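Local atomic coordinates of 2-keto-3-deoxy-D-arabinonate dehydratase (Sulfolobus solfataricus, PDB entry 2Q18), a protein that catalyses the metal-dependent dehydration of 2-dehydro-3-deoxy-D-arabinonate to 2,5-dioxopentanoate, a step in the pentose oxidation pathway that converts D-arabinonate to 2-oxoglutarate. Residues R5-G10 against D64-K69; P73-G78 against I115-T120; V125-A130 against F190-V195; A147-S152 against G249-T254. All coordinates share one frame; numbering follows the deposited sequence.

Interaction 1 (R5-G10 against D64-K69); sequences RVVKRG and DIRITK
Val7 and Arg66 hold the centre of this antiparallel strand pair. Val7 N donates to Arg66 O (2.8 Å) and Arg66 N returns the bond to Val7 O (3.0 Å), while next along the strand Thr68 N reaches Arg5 O. Their side chains run the same way on one face of the sheet: CG1 of Val7 lies over one face of the Arg66 guanidinium, 3.4 Å from its NH2, because the side chain of Arg66 leaves fully extended (chi1 -177°) and bends back only at chi3.

On the other face CG2 of Val6 packs on CB of Ile65 (4.0 Å), and CG2 of Ile65 touches CG and CD of the extended Lys8. Leu56 of helix 53-59 covers both Val6 and Ile65.

One residue beyond the Thr68 N to Arg5 O bond, the Arg5 side chain reaches Lys69 O. Its NE donates to that oxygen (2.8 Å), which sits at the guanidinium edge, tilted a little (17°) from its plane, and NH2 adds a weak bond. Asp72 forms a salt bridge with NH2, and Tyr12 makes a cation-pi contact with Arg5. Two waters bridge the ends, one between Arg5 N and Thr68 O, the other between Arg9 N and Asp64 O.

Charge is settled mostly beyond the pair. Lys8, its aliphatic part packed with Val6 and Ile65, keeps NZ 4.8 Å from Asp64 OD1 and makes its salt bridge with Asp27 of the second subunit; Arg66, on the opposite face, pairs with Glu129. These salt bridges tie the strand pair to the loop of Glu129 and to the second subunit.

Interaction 2 (P73-G78 against I115-T120); sequences PPEVWG and IFFKAT
Phe117 stands on edge against the indole of Trp77, with the two ring planes at 89° in a T-shaped stack. CD2 of Phe117 is the bump, 3.7 Å from Trp77 CE2 and over the indole face, while CB of Phe117 sits above the six-membered ring. CG2 of Ile115 fills in beside Trp77 CE3 at 3.7 Å. The indole is kept from turning by its own NE1, which gives a nearly straight bond to Glu75 OE1 (2.9 Å) in the ring plane.

The other face has its hollow at Gly78. With chi1 at 58°, Phe116 folds its ring back over the partner strand, so that Gly78 CA lies over the ring face, 3.9 Å from the centroid, with Gly78 O also above the ring, toward its rim. Further along, Val76 CB meets Ala119 CB, and Val76 CG1 runs beside CB of Lys118.

Between Val76 and Trp77 the register slips by one residue in a classic beta bulge: Lys118 N (2.7 Å) and Ala119 N (3.1 Å) both donate to Val76 O from the same face of its plane. At the bulge the chain of Lys118 leads away from the pair, and NZ makes a salt bridge with Asp164, a magnesium ligand, and a hydrogen bond with Lys182 O. Glu75 meanwhile pairs with Arg123 of the third subunit, and Phe117 stacks on its counterpart there. Val76 O, with two donors, fixes the bulge at the residue whose amine contacts a magnesium ligand.

Interaction 3 (V125-A130 against F190-V195); sequences VGHGEA and FGPVIV
Val125 meets Phe190 through backbone: its O accepts from Phe190 N at 3.2 Å. Short strand 124-125 pairs here in parallel with strand 188-195, and Val125 also bonds through its backbone to Cys188. The Val125 side chain itself turns from the partner.

Gly126 comes next, its CA 3.7 Å from Phe190 O. Its N is held within its own segment by Glu129 OE1 (2.7 Å), which it approaches from above the carboxylate plane.

At His127 the chain has begun to part from its neighbour and a water takes over, accepting from His127 N (2.9 Å) and donating to Phe190 O (2.8 Å). The imidazole makes the one close side-chain contact. CG is placed opposite the backbone N (chi1 -170°), which lays a ring face against Pro192: CB of Pro192 sits 3.6 Å from His127 CG, 25° off the ring normal as measured from the centroid, a CH-pi contact. Both ring nitrogens are engaged, NE2 with Leu57 O and ND1 with Ile283 N, and Phe60 meets the ring edge-to-face, so its tilt is well defined. Pro192 follows a cis peptide bond, at the corner where strand 188-195 changes direction.

Gly128, at positive phi, and Glu129 finish the bend, with Glu129 N bonded to Gly126 O. The other carboxylate oxygen, OE2, bonds to Arg66 and Thr68. What results is a type II beta turn from Gly126 to Glu129, leaving a short parallel strand and seated by a histidine on a cis-proline corner within the FAH-family fold.

Interaction 4 (A147-S152 against G249-T254); sequences AVVLDS and GTILTT
A G1 beta bulge closes one end of this antiparallel pair, in which strand 140-150 of the FAH-family fold, carrying two of the magnesium ligands, runs against strand 250-253. Leu150 faces both Gly249 and Thr250: Leu150 N donates to Thr250 O (2.8 Å), and Leu150 O accepts from Gly249 N (2.7 Å). Gly249, at the first position of the bulge, has a positive phi of 91°.

Further in, the pairing is regular. Val148 N donates a hydrogen bond to Leu252 O (2.8 Å), and Leu252 N bonds back to Val148 O.

The side chains divide between two faces. On one, Val148 and Leu252 lie side by side with CG2 of the valine 3.9 Å from CB of the leucine, and Leu150 brings CD2 to the same CB, crossing obliquely from the neighbouring position on that face (4.0 Å). Ile237 of helix 233-241 packs on both leucines. The opposite face carries Ala147, Val149, Ile251 and Thr253. Here Ile251 is the central residue: CG2, set anti to the backbone N by a chi1 of -66°, reaches Ala147 CB (3.8 Å), while CG1 touches CG2 of Val149. Val149 sends its other methyl, CG1, to Gly249 CA at 3.9 Å. Met162 of strand 156-167 covers Ala147, Ile251 and Thr253.

Thr253 brings the pair to the active site, since its hydroxyl bonds to Glu145, a magnesium ligand, and can help position that carboxylate in the second shell. Its CB meets the methyl carbon CB of Ala147 at 4.0 Å.

Along the chain interactions 1 and 2 follow in series, whereas 3 and 4 interlock, with their segments alternating. Interactions 2 and 4 are nearest, their centres about 9 Å apart, because strands 76-80 and 250-253 are parallel neighbours: Trp77 N bonds to Ile251 O and Thr253 N to Trp77 O. Phe190 of interaction 3 packs on both, through Pro73 and Ile251. Interaction 1 lies farther out, about 12 Å from interaction 3 between centres, joined to it through the Glu129 carboxylate and through Lys69 CG packing on the backbone of Val125 and Gly126. Strands 2-8 and 188-195 are also neighbours, so the N-terminal part is attached to the core that holds the magnesium site beside interactions 2 and 4.

Interaction 1 (R5-G10 against D64-K69)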
loop_
_atom_site.group_PDB
_atom_site.type_symbol
_atom_site.label_atom_id
_atom_site.label_comp_id
_atom_site.label_asym_id
_atom_site.label_seq_id
_atom_site.Cartn_x
_atom_site.Cartn_y
_atom_site.Cartn_z
ATOM N N ARG A 5 9.263 20.324 -8.237
ATOM C CA ARG A 5 8.165 19.682 -7.530
ATOM C C ARG A 5 7.487 20.684 -6.610
ATOM O O ARG A 5 8.147 21.535 -5.996
ATOM C CB ARG A 5 8.670 18.463 -6.740
ATOM C CG ARG A 5 7.571 17.560 -6.155
ATOM C CD ARG A 5 8.157 16.295 -5.518
ATOM N NE ARG A 5 9.058 16.601 -4.407
ATOM C CZ ARG A 5 9.399 15.745 -3.450
ATOM N NH1 ARG A 5 8.921 14.505 -3.452
ATOM N NH2 ARG A 5 10.224 16.128 -2.486
ATOM N N VAL A 6 6.164 20.588 -6.539
ATOM C CA VAL A 6 5.374 21.397 -5.623
ATOM C C VAL A 6 4.648 20.495 -4.638
ATOM O O VAL A 6 4.396 19.319 -4.924
ATOM C CB VAL A 6 4.336 22.306 -6.365
ATOM C CG1 VAL A 6 5.022 23.159 -7.431
ATOM C CG2 VAL A 6 3.200 21.476 -6.983
ATOM N N VAL A 7 4.331 21.050 -3.473
ATOM C CA VAL A 7 3.425 20.408 -2.535
ATOM C C VAL A 7 2.093 21.167 -2.591
ATOM O O VAL A 7 2.066 22.403 -2.623
ATOM C CB VAL A 7 4.031 20.308 -1.095
ATOM C CG1 VAL A 7 4.323 21.693 -0.501
ATOM C CG2 VAL A 7 3.130 19.489 -0.169
ATOM N N LYS A 8 0.998 20.415 -2.648
ATOM C CA LYS A 8 -0.334 20.970 -2.847
ATOM C C LYS A 8 -1.305 20.162 -2.002
ATOM O O LYS A 8 -1.464 18.955 -2.210
ATOM C CB LYS A 8 -0.712 20.879 -4.330
ATOM C CG LYS A 8 -2.108 21.376 -4.686
ATOM C CD LYS A 8 -2.432 21.011 -6.127
ATOM C CE LYS A 8 -3.609 21.793 -6.668
ATOM N NZ LYS A 8 -3.825 21.462 -8.106
ATOM N N ARG A 9 -1.934 20.830 -1.035
ATOM C CA ARG A 9 -2.877 20.192 -0.114
ATOM C C ARG A 9 -2.312 18.885 0.458
ATOM O O ARG A 9 -3.026 17.887 0.584
ATOM C CB ARG A 9 -4.225 19.946 -0.808
ATOM C CG ARG A 9 -4.802 21.171 -1.530
ATOM C CD ARG A 9 -6.018 20.790 -2.362
ATOM N NE ARG A 9 -7.043 20.146 -1.538
ATOM C CZ ARG A 9 -8.126 20.758 -1.062
ATOM N NH1 ARG A 9 -8.986 20.080 -0.312
ATOM N NH2 ARG A 9 -8.354 22.039 -1.343
ATOM N N GLY A 10 -1.023 18.889 0.783
ATOM C CA GLY A 10 -0.385 17.725 1.393
ATOM C C GLY A 10 0.160 16.658 0.451
ATOM O O GLY A 10 0.839 15.737 0.904
ATOM N N ASP A 64 -2.563 27.503 -4.139
ATOM C CA ASP A 64 -2.427 26.368 -3.222
ATOM C C ASP A 64 -1.237 25.442 -3.521
ATOM O O ASP A 64 -1.141 24.349 -2.953
ATOM C CB ASP A 64 -3.740 25.576 -3.121
ATOM C CG ASP A 64 -4.220 25.055 -4.462
ATOM O OD1 ASP A 64 -3.657 25.452 -5.507
ATOM O OD2 ASP A 64 -5.174 24.245 -4.469
ATOM N N ILE A 65 -0.331 25.885 -4.395
ATOM C CA ILE A 65 0.899 25.132 -4.667
ATOM C C ILE A 65 2.148 25.858 -4.160
ATOM O O ILE A 65 2.257 27.082 -4.268
ATOM C CB ILE A 65 1.062 24.741 -6.171
ATOM C CG1 ILE A 65 1.345 25.966 -7.052
ATOM C CG2 ILE A 65 -0.164 23.954 -6.666
ATOM C CD1 ILE A 65 1.733 25.636 -8.492
ATOM N N ARG A 66 3.085 25.091 -3.611
ATOM C CA ARG A 66 4.338 25.638 -3.112
ATOM C C ARG A 66 5.515 24.785 -3.580
ATOM O O ARG A 66 5.514 23.560 -3.403
ATOM C CB ARG A 66 4.310 25.717 -1.580
ATOM C CG ARG A 66 5.556 26.348 -0.969
ATOM C CD ARG A 66 5.490 26.405 0.554
ATOM N NE ARG A 66 5.414 25.088 1.191
ATOM C CZ ARG A 66 6.449 24.267 1.370
ATOM N NH1 ARG A 66 7.662 24.597 0.945
ATOM N NH2 ARG A 66 6.266 23.099 1.967
ATOM N N ILE A 67 6.516 25.433 -4.174
ATOM C CA ILE A 67 7.717 24.736 -4.628
ATOM C C ILE A 67 8.466 24.141 -3.427
ATOM O O ILE A 67 8.421 24.685 -2.319
ATOM C CB ILE A 67 8.623 25.653 -5.508
ATOM C CG1 ILE A 67 9.665 24.829 -6.278
ATOM C CG2 ILE A 67 9.252 26.795 -4.667
ATOM C CD1 ILE A 67 10.377 25.588 -7.396
ATOM N N THR A 68 9.114 23.002 -3.639
ATOM C CA THR A 68 9.836 22.325 -2.561
ATOM C C THR A 68 11.067 21.610 -3.128
ATOM O O THR A 68 11.508 21.928 -4.239
ATOM C CB THR A 68 8.889 21.385 -1.742
ATOM O OG1 THR A 68 9.589 20.853 -0.608
ATOM C CG2 THR A 68 8.325 20.240 -2.607
ATOM N N LYS A 69 11.637 20.677 -2.368
ATOM C CA LYS A 69 12.688 19.793 -2.893
ATOM C C LYS A 69 12.164 19.121 -4.160
ATOM O O LYS A 69 11.046 18.608 -4.152
ATOM C CB LYS A 69 13.051 18.713 -1.868
ATOM C CG LYS A 69 13.753 19.217 -0.620
ATOM C CD LYS A 69 13.915 18.101 0.416
ATOM C CE LYS A 69 12.610 17.852 1.168
ATOM N NZ LYS A 69 12.813 17.048 2.386
HETATM O O HOH W 1 11.392 21.791 -6.904
HETATM O O HOH W 2 -1.831 23.629 -0.581
#

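Interaction 2 (P73-G78 against I115-T120)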
loop_
_atom_site.group_PDB
_atom_site.type_symbol
_atom_site.label_atom_id
_atom_site.label_comp_id
_atom_site.label_asym_id
_atom_site.label_seq_id
_atom_site.Cartn_x
_atom_site.Cartn_y
_atom_site.Cartn_z
ATOM N N PRO A 73 15.749 12.676 -1.942
ATOM C CA PRO A 73 16.947 11.867 -2.171
ATOM C C PRO A 73 17.121 10.860 -1.032
ATOM O O PRO A 73 17.233 11.264 0.128
ATOM C CB PRO A 73 18.075 12.900 -2.169
ATOM C CG PRO A 73 17.572 14.004 -1.283
ATOM C CD PRO A 73 16.071 14.019 -1.422
ATOM N N PRO A 74 17.127 9.551 -1.348
ATOM C CA PRO A 74 17.181 8.579 -0.257
ATOM C C PRO A 74 18.430 8.751 0.605
ATOM O O PRO A 74 18.376 8.527 1.813
ATOM C CB PRO A 74 17.177 7.227 -0.982
ATOM C CG PRO A 74 16.571 7.521 -2.327
ATOM C CD PRO A 74 17.076 8.896 -2.668
ATOM N N GLU A 75 19.530 9.172 -0.014
ATOM C CA GLU A 75 20.765 9.472 0.705
ATOM C C GLU A 75 21.400 10.716 0.125
ATOM O O GLU A 75 21.303 10.966 -1.079
ATOM C CB GLU A 75 21.758 8.297 0.622
ATOM C CG GLU A 75 21.247 7.019 1.274
ATOM C CD GLU A 75 22.238 5.859 1.223
ATOM O OE1 GLU A 75 23.406 6.052 0.812
ATOM O OE2 GLU A 75 21.833 4.746 1.608
ATOM N N VAL A 76 22.039 11.501 0.988
ATOM C CA VAL A 76 22.846 12.633 0.536
ATOM C C VAL A 76 24.255 12.485 1.088
ATOM O O VAL A 76 24.451 12.311 2.292
ATOM C CB VAL A 76 22.253 14.009 0.949
ATOM C CG1 VAL A 76 23.101 15.141 0.377
ATOM C CG2 VAL A 76 20.810 14.149 0.474
ATOM N N TRP A 77 25.226 12.546 0.186
ATOM C CA TRP A 77 26.631 12.444 0.542
ATOM C C TRP A 77 27.362 13.694 0.060
ATOM O O TRP A 77 26.920 14.373 -0.871
ATOM C CB TRP A 77 27.256 11.205 -0.107
ATOM C CG TRP A 77 26.766 9.890 0.447
ATOM C CD1 TRP A 77 25.573 9.278 0.184
ATOM C CD2 TRP A 77 27.475 9.020 1.339
ATOM N NE1 TRP A 77 25.493 8.079 0.860
ATOM C CE2 TRP A 77 26.648 7.897 1.576
ATOM C CE3 TRP A 77 28.737 9.075 1.953
ATOM C CZ2 TRP A 77 27.035 6.840 2.409
ATOM C CZ3 TRP A 77 29.121 8.027 2.783
ATOM C CH2 TRP A 77 28.272 6.922 3.000
ATOM N N GLY A 78 28.493 13.984 0.691
ATOM C CA GLY A 78 29.288 15.130 0.300
ATOM C C GLY A 78 30.746 14.792 0.097
ATOM O O GLY A 78 31.258 13.814 0.646
ATOM N N ILE A 115 35.035 11.776 1.542
ATOM C CA ILE A 115 33.631 11.441 1.286
ATOM C C ILE A 115 32.945 11.302 2.640
ATOM O O ILE A 115 33.431 10.575 3.509
ATOM C CB ILE A 115 33.494 10.096 0.502
ATOM C CG1 ILE A 115 34.101 10.185 -0.910
ATOM C CG2 ILE A 115 32.036 9.605 0.458
ATOM C CD1 ILE A 115 33.378 11.111 -1.889
ATOM N N PHE A 116 31.830 12.008 2.831
ATOM C CA PHE A 116 31.078 11.916 4.086
ATOM C C PHE A 116 29.574 11.805 3.843
ATOM O O PHE A 116 29.078 12.233 2.806
ATOM C CB PHE A 116 31.401 13.101 5.015
ATOM C CG PHE A 116 31.110 14.455 4.411
ATOM C CD1 PHE A 116 29.863 15.056 4.580
ATOM C CD2 PHE A 116 32.087 15.133 3.685
ATOM C CE1 PHE A 116 29.588 16.307 4.021
ATOM C CE2 PHE A 116 31.823 16.388 3.120
ATOM C CZ PHE A 116 30.571 16.973 3.289
ATOM N N PHE A 117 28.858 11.218 4.796
ATOM C CA PHE A 117 27.400 11.180 4.746
ATOM C C PHE A 117 26.867 12.531 5.221
ATOM O O PHE A 117 27.255 13.017 6.285
ATOM C CB PHE A 117 26.852 10.049 5.627
ATOM C CG PHE A 117 25.355 9.867 5.525
ATOM C CD1 PHE A 117 24.503 10.435 6.470
ATOM C CD2 PHE A 117 24.800 9.125 4.485
ATOM C CE1 PHE A 117 23.114 10.269 6.381
ATOM C CE2 PHE A 117 23.417 8.954 4.384
ATOM C CZ PHE A 117 22.573 9.529 5.334
ATOM N N LYS A 118 25.969 13.121 4.436
ATOM C CA LYS A 118 25.482 14.475 4.706
ATOM C C LYS A 118 24.071 14.516 5.295
ATOM O O LYS A 118 23.850 15.157 6.325
ATOM C CB LYS A 118 25.574 15.340 3.440
ATOM C CG LYS A 118 24.922 16.732 3.547
ATOM C CD LYS A 118 25.542 17.583 4.660
ATOM C CE LYS A 118 24.747 18.866 4.864
ATOM N NZ LYS A 118 25.328 19.714 5.959
ATOM N N ALA A 119 23.119 13.847 4.646
ATOM C CA ALA A 119 21.734 13.929 5.079
ATOM C C ALA A 119 20.862 12.771 4.621
ATOM O O ALA A 119 21.132 12.121 3.609
ATOM C CB ALA A 119 21.109 15.274 4.618
ATOM N N THR A 120 19.815 12.528 5.402
ATOM C CA THR A 120 18.659 11.750 4.976
ATOM C C THR A 120 17.669 12.754 4.361
ATOM O O THR A 120 17.815 13.962 4.588
ATOM C CB THR A 120 18.021 11.046 6.184
ATOM O OG1 THR A 120 17.802 12.009 7.230
ATOM C CG2 THR A 120 18.942 9.927 6.697
#

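Interaction 3 (V125-A130 against F190-V195)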
loop_
_atom_site.group_PDB
_atom_site.type_symbol
_atom_site.label_atom_id
_atom_site.label_comp_id
_atom_site.label_asym_id
_atom_site.label_seq_id
_atom_site.Cartn_x
_atom_site.Cartn_y
_atom_site.Cartn_z
ATOM N N VAL A 125 15.977 20.427 2.997
ATOM C CA VAL A 125 14.906 21.366 2.660
ATOM C C VAL A 125 15.099 21.834 1.227
ATOM O O VAL A 125 16.133 21.554 0.611
ATOM C CB VAL A 125 14.851 22.584 3.633
ATOM C CG1 VAL A 125 14.747 22.114 5.083
ATOM C CG2 VAL A 125 16.052 23.500 3.446
ATOM N N GLY A 126 14.098 22.526 0.693
ATOM C CA GLY A 126 14.147 23.006 -0.678
ATOM C C GLY A 126 14.090 24.519 -0.801
ATOM O O GLY A 126 14.173 25.246 0.193
ATOM N N HIS A 127 13.978 24.974 -2.043
ATOM C CA HIS A 127 13.815 26.382 -2.384
ATOM C C HIS A 127 12.686 27.017 -1.572
ATOM O O HIS A 127 11.570 26.496 -1.530
ATOM C CB HIS A 127 13.537 26.493 -3.884
ATOM C CG HIS A 127 13.590 27.890 -4.420
ATOM N ND1 HIS A 127 14.735 28.658 -4.394
ATOM C CD2 HIS A 127 12.645 28.644 -5.030
ATOM C CE1 HIS A 127 14.487 29.831 -4.948
ATOM N NE2 HIS A 127 13.227 29.846 -5.347
ATOM N N GLY A 128 12.997 28.123 -0.900
ATOM C CA GLY A 128 11.993 28.883 -0.153
ATOM C C GLY A 128 11.734 28.384 1.255
ATOM O O GLY A 128 10.952 28.981 1.995
ATOM N N GLU A 129 12.388 27.286 1.628
ATOM C CA GLU A 129 12.233 26.716 2.962
ATOM C C GLU A 129 13.463 27.065 3.787
ATOM O O GLU A 129 14.503 27.411 3.233
ATOM C CB GLU A 129 12.028 25.193 2.873
ATOM C CG GLU A 129 10.899 24.798 1.906
ATOM C CD GLU A 129 10.751 23.289 1.700
ATOM O OE1 GLU A 129 11.712 22.533 1.976
ATOM O OE2 GLU A 129 9.665 22.865 1.243
ATOM N N ALA A 130 13.347 26.971 5.105
ATOM C CA ALA A 130 14.424 27.401 5.992
ATOM C C ALA A 130 15.504 26.343 6.221
ATOM O O ALA A 130 15.197 25.185 6.539
ATOM C CB ALA A 130 13.851 27.866 7.330
ATOM N N PHE A 190 18.577 22.015 -1.356
ATOM C CA PHE A 190 18.875 21.830 -2.777
ATOM C C PHE A 190 17.720 22.175 -3.705
ATOM O O PHE A 190 16.558 22.161 -3.308
ATOM C CB PHE A 190 19.420 20.413 -3.066
ATOM C CG PHE A 190 18.385 19.320 -2.971
ATOM C CD1 PHE A 190 17.746 18.851 -4.117
ATOM C CD2 PHE A 190 18.071 18.748 -1.745
ATOM C CE1 PHE A 190 16.789 17.831 -4.036
ATOM C CE2 PHE A 190 17.114 17.732 -1.655
ATOM C CZ PHE A 190 16.475 17.278 -2.803
ATOM N N GLY A 191 18.066 22.466 -4.955
ATOM C CA GLY A 191 17.103 22.876 -5.961
ATOM C C GLY A 191 17.541 24.167 -6.632
ATOM O O GLY A 191 18.740 24.449 -6.704
ATOM N N PRO A 192 16.576 24.970 -7.125
ATOM C CA PRO A 192 15.129 24.717 -7.087
ATOM C C PRO A 192 14.689 23.654 -8.094
ATOM O O PRO A 192 13.546 23.192 -8.047
ATOM C CB PRO A 192 14.513 26.079 -7.441
ATOM C CG PRO A 192 15.574 26.817 -8.174
ATOM C CD PRO A 192 16.908 26.257 -7.771
ATOM N N VAL A 193 15.598 23.286 -8.991
ATOM C CA VAL A 193 15.344 22.282 -10.015
ATOM C C VAL A 193 16.464 21.247 -10.056
ATOM O O VAL A 193 17.566 21.480 -9.545
ATOM C CB VAL A 193 15.214 22.909 -11.436
ATOM C CG1 VAL A 193 13.958 23.774 -11.553
ATOM C CG2 VAL A 193 16.475 23.713 -11.807
ATOM N N ILE A 194 16.177 20.105 -10.667
ATOM C CA ILE A 194 17.230 19.207 -11.118
ATOM C C ILE A 194 17.257 19.305 -12.632
ATOM O O ILE A 194 16.229 19.135 -13.287
ATOM C CB ILE A 194 16.990 17.751 -10.676
ATOM C CG1 ILE A 194 17.112 17.639 -9.153
ATOM C CG2 ILE A 194 17.981 16.800 -11.370
ATOM C CD1 ILE A 194 16.385 16.455 -8.581
ATOM N N VAL A 195 18.425 19.604 -13.187
ATOM C CA VAL A 195 18.554 19.691 -14.633
ATOM C C VAL A 195 19.147 18.392 -15.159
ATOM O O VAL A 195 20.076 17.840 -14.566
ATOM C CB VAL A 195 19.379 20.934 -15.097
ATOM C CG1 VAL A 195 18.838 22.215 -14.444
ATOM C CG2 VAL A 195 20.872 20.769 -14.804
HETATM O O HOH W 3 14.092 23.073 -4.184
#

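Interaction 4 (A147-S152 against G249-T254)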
loop_
_atom_site.group_PDB
_atom_site.type_symbol
_atom_site.label_atom_id
_atom_site.label_comp_id
_atom_site.label_asym_id
_atom_site.label_seq_id
_atom_site.Cartn_x
_atom_site.Cartn_y
_atom_site.Cartn_z
ATOM N N ALA A 147 25.882 19.880 -7.194
ATOM C CA ALA A 147 25.573 18.532 -6.740
ATOM C C ALA A 147 25.036 17.704 -7.901
ATOM O O ALA A 147 24.446 18.250 -8.835
ATOM C CB ALA A 147 24.572 18.567 -5.597
ATOM N N VAL A 148 25.261 16.393 -7.842
ATOM C CA VAL A 148 24.760 15.472 -8.867
ATOM C C VAL A 148 23.743 14.489 -8.293
ATOM O O VAL A 148 23.893 14.016 -7.163
ATOM C CB VAL A 148 25.904 14.682 -9.571
ATOM C CG1 VAL A 148 26.694 15.595 -10.503
ATOM C CG2 VAL A 148 26.829 14.010 -8.557
ATOM N N VAL A 149 22.706 14.206 -9.075
ATOM C CA VAL A 149 21.757 13.144 -8.751
ATOM C C VAL A 149 22.243 11.869 -9.447
ATOM O O VAL A 149 22.577 11.889 -10.632
ATOM C CB VAL A 149 20.310 13.495 -9.190
ATOM C CG1 VAL A 149 19.333 12.405 -8.757
ATOM C CG2 VAL A 149 19.871 14.852 -8.614
ATOM N N LEU A 150 22.268 10.768 -8.701
ATOM C CA LEU A 150 22.880 9.514 -9.152
ATOM C C LEU A 150 21.898 8.348 -9.176
ATOM O O LEU A 150 20.998 8.281 -8.339
ATOM C CB LEU A 150 24.022 9.148 -8.199
ATOM C CG LEU A 150 25.485 9.554 -8.408
ATOM C CD1 LEU A 150 25.707 10.710 -9.385
ATOM C CD2 LEU A 150 26.147 9.814 -7.053
ATOM N N ASP A 151 22.080 7.422 -10.119
ATOM C CA ASP A 151 21.427 6.112 -10.011
ATOM C C ASP A 151 22.321 5.153 -9.214
ATOM O O ASP A 151 23.419 5.536 -8.792
ATOM C CB ASP A 151 20.985 5.546 -11.382
ATOM C CG ASP A 151 22.147 5.035 -12.253
ATOM O OD1 ASP A 151 23.288 4.859 -11.772
ATOM O OD2 ASP A 151 21.895 4.793 -13.453
ATOM N N SER A 152 21.857 3.921 -9.009
ATOM C CA SER A 152 22.591 2.949 -8.184
ATOM C C SER A 152 23.947 2.511 -8.762
ATOM O O SER A 152 24.787 1.994 -8.031
ATOM C CB SER A 152 21.714 1.732 -7.851
ATOM O OG SER A 152 21.237 1.110 -9.027
ATOM N N GLY A 249 18.567 8.071 -7.093
ATOM C CA GLY A 249 18.180 9.398 -6.594
ATOM C C GLY A 249 19.089 9.933 -5.501
ATOM O O GLY A 249 18.842 11.018 -4.957
ATOM N N THR A 250 20.133 9.172 -5.171
ATOM C CA THR A 250 21.166 9.635 -4.245
ATOM C C THR A 250 21.768 10.937 -4.769
ATOM O O THR A 250 22.010 11.079 -5.974
ATOM C CB THR A 250 22.292 8.588 -4.074
ATOM O OG1 THR A 250 21.770 7.431 -3.417
ATOM C CG2 THR A 250 23.453 9.135 -3.238
ATOM N N ILE A 251 22.001 11.882 -3.865
ATOM C CA ILE A 251 22.679 13.118 -4.236
ATOM C C ILE A 251 24.089 13.159 -3.664
ATOM O O ILE A 251 24.303 12.888 -2.481
ATOM C CB ILE A 251 21.873 14.383 -3.828
ATOM C CG1 ILE A 251 20.569 14.456 -4.629
ATOM C CG2 ILE A 251 22.706 15.653 -4.058
ATOM C CD1 ILE A 251 19.625 15.582 -4.198
ATOM N N LEU A 252 25.047 13.481 -4.528
ATOM C CA LEU A 252 26.413 13.747 -4.103
ATOM C C LEU A 252 26.743 15.209 -4.367
ATOM O O LEU A 252 26.673 15.676 -5.505
ATOM C CB LEU A 252 27.412 12.839 -4.836
ATOM C CG LEU A 252 28.905 13.149 -4.659
ATOM C CD1 LEU A 252 29.389 12.896 -3.229
ATOM C CD2 LEU A 252 29.734 12.348 -5.651
ATOM N N THR A 253 27.100 15.922 -3.307
ATOM C CA THR A 253 27.497 17.317 -3.430
ATOM C C THR A 253 29.029 17.418 -3.483
ATOM O O THR A 253 29.735 16.755 -2.720
ATOM C CB THR A 253 26.827 18.216 -2.350
ATOM O OG1 THR A 253 27.125 19.592 -2.611
ATOM C CG2 THR A 253 27.257 17.839 -0.932
ATOM N N THR A 254 29.534 18.231 -4.406
ATOM C CA THR A 254 30.913 18.084 -4.884
ATOM C C THR A 254 31.983 19.001 -4.264
ATOM O O THR A 254 33.064 19.174 -4.839
ATOM C CB THR A 254 30.968 18.174 -6.422
ATOM O OG1 THR A 254 30.540 19.473 -6.842
ATOM C CG2 THR A 254 30.060 17.113 -7.055
#